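Local coordinates for AP endonuclease, family protein 2 (Mycobacterium smegmatis, PDB 5TNV) that binds a magnesium ion in a xylose isomerase-like TIM barrel and may act as an endonuclease, at residues P203-K211 with M240-S248; F250-R258 with A270-Y281. All coordinates share one frame; numbering follows the deposited sequence.

Both contacts belong to one TIM barrel and follow each other along the chain, contact 1 closing at Ser248 just before contact 2 opens at Phe250. Their centres lie about 19 Å apart. Contact 1 pairs helix 203-213 with helix 237-244 on the outside of the barrel; contact 2 starts in the barrel wall with strand 251-261, which brings His252 to the magnesium ion, and runs out into the hairpin with strand 266-272. The two meet where Tyr241, on helix 237-244, probably hydrogen-bonds through OH to both Tyr281 OH and Trp251 NE1. Helix layer and metal-bearing strand are thus joined directly, as well as through the chain.

Contact 1. Residues P203-K211 with M240-S248; sequences PDDAVAFIK and MYAKVLPYS
Lys243 reaches across to Asp204 in a salt bridge, NZ to OD1 at 2.8 Å. The ammonium group comes to OD1 on the syn side of the carboxylate, 30° out of its plane. Beyond CG the lysine chain is fully extended, and on its way to the acid its CD passes 3.9 Å from Pro203 CB, so the aliphatic part packs while the charged end bonds. At the far end of the contact Lys211 brings NZ close to Tyr247 OH, but this bond is weak and the position of the hydroxyl uncertain. Within 240-248, Val244 O accepts from Ser248 OG and from Tyr247 N, which approach opposite faces of its carbonyl plane and hold the 3-10 turn 245-247 in place.

The two helical segments run almost parallel, 3° between their directions and 9.5 Å between axes, as expected of successive outer helices of a TIM barrel. Beneath them lies strand 218-221, whose Leu220 touches Ala206, Val244 and Tyr247.

Apolar packing fills the space between the helices. Pro203 sets CG against Met240 CG at 3.6 Å, and Val244 CG1 lies near the proline CB and Val207 CG2. Val207 meets Tyr247 roughly at right angles, CG1 to CE2 at 3.8 Å, while Ile210 CG2 touches the tyrosine at CD1, also 3.8 Å away. With Tyr247 CG anti to its own carbonyl carbon (chi1 -57°), the ring is carried toward helix 203-213, and Lys243 O lies at its edge, in the ring plane.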
# COMPACT_ATOMS: atom_id res chain seq x y z
N PRO A 203 20.42 -17.22 4.21
CA PRO A 203 19.84 -18.43 4.79
C PRO A 203 20.85 -19.55 5.07
O PRO A 203 20.88 -20.11 6.15
CB PRO A 203 18.79 -18.83 3.73
CG PRO A 203 18.33 -17.50 3.14
CD PRO A 203 19.61 -16.71 3.05
N ASP A 204 21.68 -19.87 4.10
CA ASP A 204 22.65 -20.94 4.33
C ASP A 204 23.63 -20.56 5.44
O ASP A 204 23.99 -21.45 6.24
CB ASP A 204 23.40 -21.28 3.05
CG ASP A 204 22.61 -21.99 2.00
OD1 ASP A 204 21.52 -22.52 2.31
OD2 ASP A 204 23.08 -22.04 0.85
N ASP A 205 24.07 -19.32 5.50
CA ASP A 205 25.02 -18.95 6.54
C ASP A 205 24.37 -19.04 7.89
O ASP A 205 24.99 -19.43 8.87
CB ASP A 205 25.60 -17.56 6.31
CG ASP A 205 26.69 -17.51 5.26
OD1 ASP A 205 27.15 -18.54 4.76
OD2 ASP A 205 27.11 -16.34 5.00
N ALA A 206 23.09 -18.63 7.99
CA ALA A 206 22.36 -18.68 9.27
C ALA A 206 22.20 -20.10 9.72
O ALA A 206 22.35 -20.39 10.92
CB ALA A 206 21.04 -17.96 9.10
N VAL A 207 21.84 -21.00 8.81
CA VAL A 207 21.71 -22.40 9.20
C VAL A 207 23.03 -22.99 9.68
O VAL A 207 23.11 -23.69 10.71
CB VAL A 207 21.09 -23.25 8.03
CG1 VAL A 207 21.10 -24.75 8.35
CG2 VAL A 207 19.65 -22.83 7.72
N ALA A 208 24.11 -22.70 8.97
CA ALA A 208 25.41 -23.23 9.35
C ALA A 208 25.83 -22.66 10.72
O ALA A 208 26.44 -23.37 11.54
CB ALA A 208 26.46 -22.96 8.33
N PHE A 209 25.48 -21.39 10.95
CA PHE A 209 25.85 -20.74 12.21
C PHE A 209 25.09 -21.38 13.37
O PHE A 209 25.68 -21.72 14.41
CB PHE A 209 25.63 -19.26 12.14
CG PHE A 209 26.22 -18.45 13.28
CD1 PHE A 209 25.56 -18.21 14.47
CD2 PHE A 209 27.50 -17.90 13.13
CE1 PHE A 209 26.15 -17.47 15.47
CE2 PHE A 209 28.09 -17.14 14.13
CZ PHE A 209 27.40 -16.94 15.30
N ILE A 210 23.77 -21.56 13.23
CA ILE A 210 23.00 -22.12 14.33
C ILE A 210 23.42 -23.57 14.59
O ILE A 210 23.49 -24.04 15.72
CB ILE A 210 21.48 -21.94 14.14
CG1 ILE A 210 20.74 -22.14 15.46
CG2 ILE A 210 20.93 -22.82 13.07
CD1 ILE A 210 21.01 -21.07 16.48
N LYS A 211 23.78 -24.30 13.53
CA LYS A 211 24.29 -25.66 13.72
C LYS A 211 25.63 -25.66 14.44
O LYS A 211 25.87 -26.46 15.34
CB LYS A 211 24.44 -26.34 12.32
CG LYS A 211 23.05 -26.75 11.74
CD LYS A 211 23.14 -27.63 10.52
CE LYS A 211 21.76 -27.96 9.98
NZ LYS A 211 21.13 -29.22 10.50
N MET A 240 13.69 -19.12 1.06
CA MET A 240 14.53 -18.73 2.19
C MET A 240 13.88 -19.09 3.51
O MET A 240 14.53 -19.62 4.42
CB MET A 240 14.80 -17.22 2.16
CG MET A 240 15.56 -16.72 0.92
SD MET A 240 16.31 -15.10 1.16
CE MET A 240 14.89 -14.01 1.10
N TYR A 241 12.59 -18.80 3.67
CA TYR A 241 11.88 -19.11 4.91
C TYR A 241 11.82 -20.61 5.15
O TYR A 241 11.97 -21.05 6.28
CB TYR A 241 10.49 -18.48 4.92
CG TYR A 241 10.44 -17.08 5.49
CD1 TYR A 241 10.77 -16.86 6.83
CD2 TYR A 241 10.03 -15.99 4.73
CE1 TYR A 241 10.74 -15.62 7.39
CE2 TYR A 241 10.00 -14.72 5.30
CZ TYR A 241 10.33 -14.54 6.64
OH TYR A 241 10.31 -13.31 7.28
N ALA A 242 11.62 -21.42 4.11
CA ALA A 242 11.62 -22.86 4.32
C ALA A 242 12.93 -23.37 4.91
O ALA A 242 12.95 -24.31 5.71
CB ALA A 242 11.32 -23.59 2.98
N LYS A 243 14.03 -22.75 4.56
CA LYS A 243 15.31 -23.19 5.08
C LYS A 243 15.46 -22.85 6.56
O LYS A 243 16.05 -23.63 7.28
CB LYS A 243 16.44 -22.53 4.29
CG LYS A 243 16.77 -23.11 2.96
CD LYS A 243 17.98 -22.38 2.36
CE LYS A 243 18.20 -23.11 1.07
NZ LYS A 243 19.41 -22.55 0.46
N VAL A 244 15.07 -21.64 6.94
CA VAL A 244 15.41 -21.16 8.28
C VAL A 244 14.32 -21.36 9.32
O VAL A 244 14.63 -21.42 10.53
CB VAL A 244 15.89 -19.68 8.27
CG1 VAL A 244 17.21 -19.57 7.50
CG2 VAL A 244 14.83 -18.75 7.72
N LEU A 245 13.04 -21.47 8.93
CA LEU A 245 11.98 -21.66 9.92
C LEU A 245 12.18 -22.86 10.82
O LEU A 245 11.82 -22.74 12.02
CB LEU A 245 10.61 -21.65 9.24
CG LEU A 245 10.11 -20.26 8.87
CD1 LEU A 245 8.90 -20.39 7.96
CD2 LEU A 245 9.78 -19.42 10.10
N PRO A 246 12.69 -24.01 10.37
CA PRO A 246 12.90 -25.15 11.30
C PRO A 246 13.80 -24.81 12.48
O PRO A 246 13.77 -25.55 13.45
CB PRO A 246 13.55 -26.22 10.41
CG PRO A 246 12.98 -25.92 9.04
CD PRO A 246 13.01 -24.39 8.99
N TYR A 247 14.63 -23.78 12.40
CA TYR A 247 15.59 -23.42 13.42
C TYR A 247 15.18 -22.17 14.20
O TYR A 247 15.98 -21.66 14.99
CB TYR A 247 16.96 -23.18 12.78
CG TYR A 247 17.48 -24.35 12.00
CD1 TYR A 247 18.16 -25.35 12.65
CD2 TYR A 247 17.27 -24.47 10.63
CE1 TYR A 247 18.64 -26.44 11.96
CE2 TYR A 247 17.72 -25.56 9.93
CZ TYR A 247 18.41 -26.54 10.61
OH TYR A 247 18.90 -27.66 9.90
N SER A 248 13.98 -21.64 13.94
CA SER A 248 13.55 -20.34 14.44
C SER A 248 12.76 -20.42 15.74
O SER A 248 11.83 -21.21 15.88
CB SER A 248 12.73 -19.65 13.34
OG SER A 248 13.52 -19.36 12.21

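Contact 2. Residues F250-R258 with A270-Y281; sequences FWHIKNYSR and APLPLKYGYVNY
Ile253 lies over one face of the Tyr281 ring, a CH-pi contact with CG1 4.0 Å from the ring centroid; Val279 CG1 sits over the opposite face. Trp251 CZ2 comes in at the ring's edge. Held between the two aliphatic chains, the phenol directs OH to Lys254 O at 2.8 Å.

The buried amide of Asn255 is gripped by three bonds across the contact. Its ND2 gives one hydrogen to Leu274 O (2.9 Å) and the other to Val279 O (3.0 Å), while OD1 takes Val279 N on a lone pair, in the carbonyl plane. These bonds fix the amide's rotation and tie the loop back to the strand; Gly277 CA packs against the amide carbon CG at 3.5 Å. Next along, Tyr278 N bonds nearly straight to Tyr256 O (2.8 Å, 170°), and the Tyr278 ring lies against Arg258 CB and CD, its OH bonding to Ile154 O of the second subunit.

Tyr256 and Pro271 form a non-hydrogen-bonded antiparallel pair in a loosely bonded beta hairpin. Its first arm continues the TIM-barrel strand of His252, a magnesium ligand alongside Glu193 and Asp223, past a break where Lys254 is salt-bridged to Asp223.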
# COMPACT_ATOMS: atom_id res chain seq x y z
N PHE A 250 11.85 -17.16 17.33
CA PHE A 250 11.40 -15.77 17.50
C PHE A 250 11.30 -15.19 16.10
O PHE A 250 11.96 -15.69 15.20
CB PHE A 250 12.44 -15.02 18.33
CG PHE A 250 12.13 -13.55 18.59
CD1 PHE A 250 10.91 -13.15 19.10
CD2 PHE A 250 13.10 -12.57 18.35
CE1 PHE A 250 10.63 -11.84 19.37
CE2 PHE A 250 12.83 -11.24 18.63
CZ PHE A 250 11.62 -10.87 19.16
N TRP A 251 10.52 -14.13 15.92
CA TRP A 251 10.31 -13.66 14.54
C TRP A 251 9.99 -12.14 14.52
O TRP A 251 8.89 -11.74 14.81
CB TRP A 251 9.18 -14.47 13.92
CG TRP A 251 9.11 -14.44 12.41
CD1 TRP A 251 9.81 -13.70 11.49
CD2 TRP A 251 8.22 -15.28 11.65
NE1 TRP A 251 9.40 -14.03 10.22
CE2 TRP A 251 8.43 -14.99 10.29
CE3 TRP A 251 7.29 -16.22 12.03
CZ2 TRP A 251 7.71 -15.65 9.30
CZ3 TRP A 251 6.55 -16.89 11.05
CH2 TRP A 251 6.77 -16.59 9.70
N HIS A 252 10.99 -11.37 14.11
CA HIS A 252 10.79 -10.00 13.62
C HIS A 252 10.17 -10.13 12.23
O HIS A 252 10.79 -10.72 11.34
CB HIS A 252 12.09 -9.23 13.50
CG HIS A 252 12.72 -8.74 14.75
ND1 HIS A 252 13.79 -7.88 14.69
CD2 HIS A 252 12.43 -9.02 16.05
CE1 HIS A 252 14.10 -7.64 15.95
NE2 HIS A 252 13.32 -8.27 16.81
N ILE A 253 8.98 -9.60 12.07
CA ILE A 253 8.17 -9.92 10.87
C ILE A 253 7.75 -8.60 10.21
O ILE A 253 6.94 -7.85 10.75
CB ILE A 253 7.01 -10.85 11.26
CG1 ILE A 253 6.21 -11.29 10.02
CG2 ILE A 253 6.10 -10.30 12.34
CD1 ILE A 253 5.27 -12.45 10.27
N LYS A 254 8.28 -8.38 9.01
CA LYS A 254 8.01 -7.15 8.24
C LYS A 254 8.09 -7.48 6.76
O LYS A 254 8.65 -8.50 6.34
CB LYS A 254 8.94 -6.00 8.63
CG LYS A 254 10.41 -6.22 8.38
CD LYS A 254 11.22 -4.95 8.60
CE LYS A 254 12.74 -5.13 8.51
NZ LYS A 254 13.26 -5.87 9.69
N ASN A 255 7.56 -6.55 5.94
CA ASN A 255 7.49 -6.77 4.51
C ASN A 255 7.89 -5.50 3.73
O ASN A 255 7.88 -4.38 4.24
CB ASN A 255 6.10 -7.25 4.08
CG ASN A 255 6.05 -8.23 2.93
OD1 ASN A 255 7.09 -8.48 2.26
ND2 ASN A 255 4.90 -8.79 2.66
N TYR A 256 8.19 -5.73 2.47
CA TYR A 256 8.58 -4.71 1.50
C TYR A 256 8.03 -5.09 0.15
O TYR A 256 8.05 -6.30 -0.18
CB TYR A 256 10.11 -4.62 1.33
CG TYR A 256 10.83 -4.20 2.56
CD1 TYR A 256 11.14 -5.08 3.59
CD2 TYR A 256 11.22 -2.86 2.73
CE1 TYR A 256 11.79 -4.68 4.72
CE2 TYR A 256 11.89 -2.44 3.87
CZ TYR A 256 12.17 -3.36 4.89
OH TYR A 256 12.85 -3.00 6.03
N SER A 257 7.57 -4.14 -0.68
CA SER A 257 7.53 -4.45 -2.11
C SER A 257 8.96 -4.75 -2.57
O SER A 257 9.93 -4.24 -1.98
CB SER A 257 6.95 -3.29 -2.90
OG SER A 257 7.72 -2.13 -2.72
N ARG A 258 9.07 -5.51 -3.66
CA ARG A 258 10.37 -5.81 -4.26
C ARG A 258 10.17 -5.80 -5.77
O ARG A 258 9.21 -6.42 -6.25
CB ARG A 258 10.90 -7.16 -3.80
CG ARG A 258 12.23 -7.58 -4.40
CD ARG A 258 12.76 -8.86 -3.77
NE ARG A 258 13.98 -9.34 -4.41
CZ ARG A 258 15.20 -8.81 -4.24
NH1 ARG A 258 15.39 -7.83 -3.38
NH2 ARG A 258 16.19 -9.31 -4.96
N ALA A 270 10.10 -0.94 -1.13
CA ALA A 270 9.43 0.03 -0.26
C ALA A 270 8.84 -0.68 0.93
O ALA A 270 8.17 -1.71 0.77
CB ALA A 270 8.34 0.80 -0.97
N PRO A 271 9.01 -0.15 2.16
CA PRO A 271 8.35 -0.79 3.31
C PRO A 271 6.85 -0.71 3.14
O PRO A 271 6.30 0.33 2.81
CB PRO A 271 8.84 0.02 4.50
CG PRO A 271 9.55 1.17 4.00
CD PRO A 271 9.78 1.03 2.54
N LEU A 272 6.16 -1.84 3.40
CA LEU A 272 4.73 -1.91 3.30
C LEU A 272 4.18 -2.84 4.37
O LEU A 272 4.92 -3.71 4.86
CB LEU A 272 4.28 -2.48 1.94
CG LEU A 272 4.46 -1.56 0.73
CD1 LEU A 272 4.13 -2.34 -0.54
CD2 LEU A 272 3.60 -0.32 0.84
N PRO A 273 2.88 -2.72 4.71
CA PRO A 273 2.23 -3.75 5.54
C PRO A 273 2.52 -5.16 5.06
O PRO A 273 2.70 -5.43 3.87
CB PRO A 273 0.75 -3.41 5.40
CG PRO A 273 0.74 -1.90 5.17
CD PRO A 273 1.97 -1.65 4.33
N LEU A 274 2.49 -6.09 6.02
CA LEU A 274 2.63 -7.50 5.70
C LEU A 274 1.74 -7.92 4.52
O LEU A 274 2.20 -8.66 3.64
CB LEU A 274 2.32 -8.42 6.88
CG LEU A 274 3.21 -8.26 8.12
CD1 LEU A 274 2.80 -9.26 9.18
CD2 LEU A 274 4.68 -8.35 7.81
N LYS A 275 0.48 -7.49 4.51
CA LYS A 275 -0.47 -7.93 3.50
C LYS A 275 -0.09 -7.54 2.07
O LYS A 275 -0.59 -8.13 1.13
CB LYS A 275 -1.86 -7.37 3.83
CG LYS A 275 -3.02 -8.01 3.03
CD LYS A 275 -4.37 -7.51 3.45
CE LYS A 275 -4.77 -7.86 4.82
NZ LYS A 275 -6.12 -7.42 5.19
N TYR A 276 0.71 -6.47 1.92
CA TYR A 276 0.91 -5.83 0.60
C TYR A 276 2.27 -6.01 0.00
O TYR A 276 2.46 -5.62 -1.17
CB TYR A 276 0.59 -4.32 0.68
CG TYR A 276 -0.74 -3.96 1.24
CD1 TYR A 276 -1.88 -4.77 1.10
CD2 TYR A 276 -0.88 -2.78 1.94
CE1 TYR A 276 -3.10 -4.41 1.64
CE2 TYR A 276 -2.09 -2.43 2.51
CZ TYR A 276 -3.21 -3.23 2.36
OH TYR A 276 -4.37 -2.83 2.93
N GLY A 277 3.26 -6.53 0.73
CA GLY A 277 4.59 -6.64 0.21
C GLY A 277 4.87 -7.93 -0.54
O GLY A 277 3.93 -8.70 -0.84
N TYR A 278 6.11 -8.15 -0.88
CA TYR A 278 6.52 -9.27 -1.78
C TYR A 278 6.36 -10.63 -1.11
O TYR A 278 5.99 -11.62 -1.77
CB TYR A 278 7.95 -9.04 -2.21
CG TYR A 278 8.42 -9.98 -3.31
CD1 TYR A 278 7.94 -9.83 -4.59
CD2 TYR A 278 9.35 -10.99 -3.07
CE1 TYR A 278 8.37 -10.70 -5.60
CE2 TYR A 278 9.77 -11.83 -4.06
CZ TYR A 278 9.27 -11.69 -5.35
OH TYR A 278 9.73 -12.58 -6.31
N VAL A 279 6.67 -10.75 0.18
CA VAL A 279 6.46 -12.01 0.88
C VAL A 279 4.97 -12.27 1.01
O VAL A 279 4.22 -11.32 1.29
CB VAL A 279 7.09 -11.95 2.29
CG1 VAL A 279 6.94 -13.32 2.99
CG2 VAL A 279 8.55 -11.54 2.26
N ASN A 280 4.54 -13.52 0.85
CA ASN A 280 3.18 -13.95 1.18
C ASN A 280 3.18 -14.46 2.61
O ASN A 280 3.47 -15.64 2.86
CB ASN A 280 2.68 -15.00 0.20
CG ASN A 280 1.21 -15.33 0.49
OD1 ASN A 280 0.70 -15.14 1.60
ND2 ASN A 280 0.51 -15.89 -0.50
N TYR A 281 2.90 -13.57 3.57
CA TYR A 281 2.98 -14.00 4.96
C TYR A 281 1.80 -14.87 5.39
O TYR A 281 1.90 -15.51 6.47
CB TYR A 281 3.15 -12.79 5.89
CG TYR A 281 4.61 -12.36 5.99
CD1 TYR A 281 5.53 -13.15 6.69
CD2 TYR A 281 5.08 -11.20 5.43
CE1 TYR A 281 6.84 -12.78 6.81
CE2 TYR A 281 6.41 -10.81 5.54
CZ TYR A 281 7.29 -11.60 6.24
OH TYR A 281 8.62 -11.27 6.39
O HOH W 1 5.81 -4.54 7.34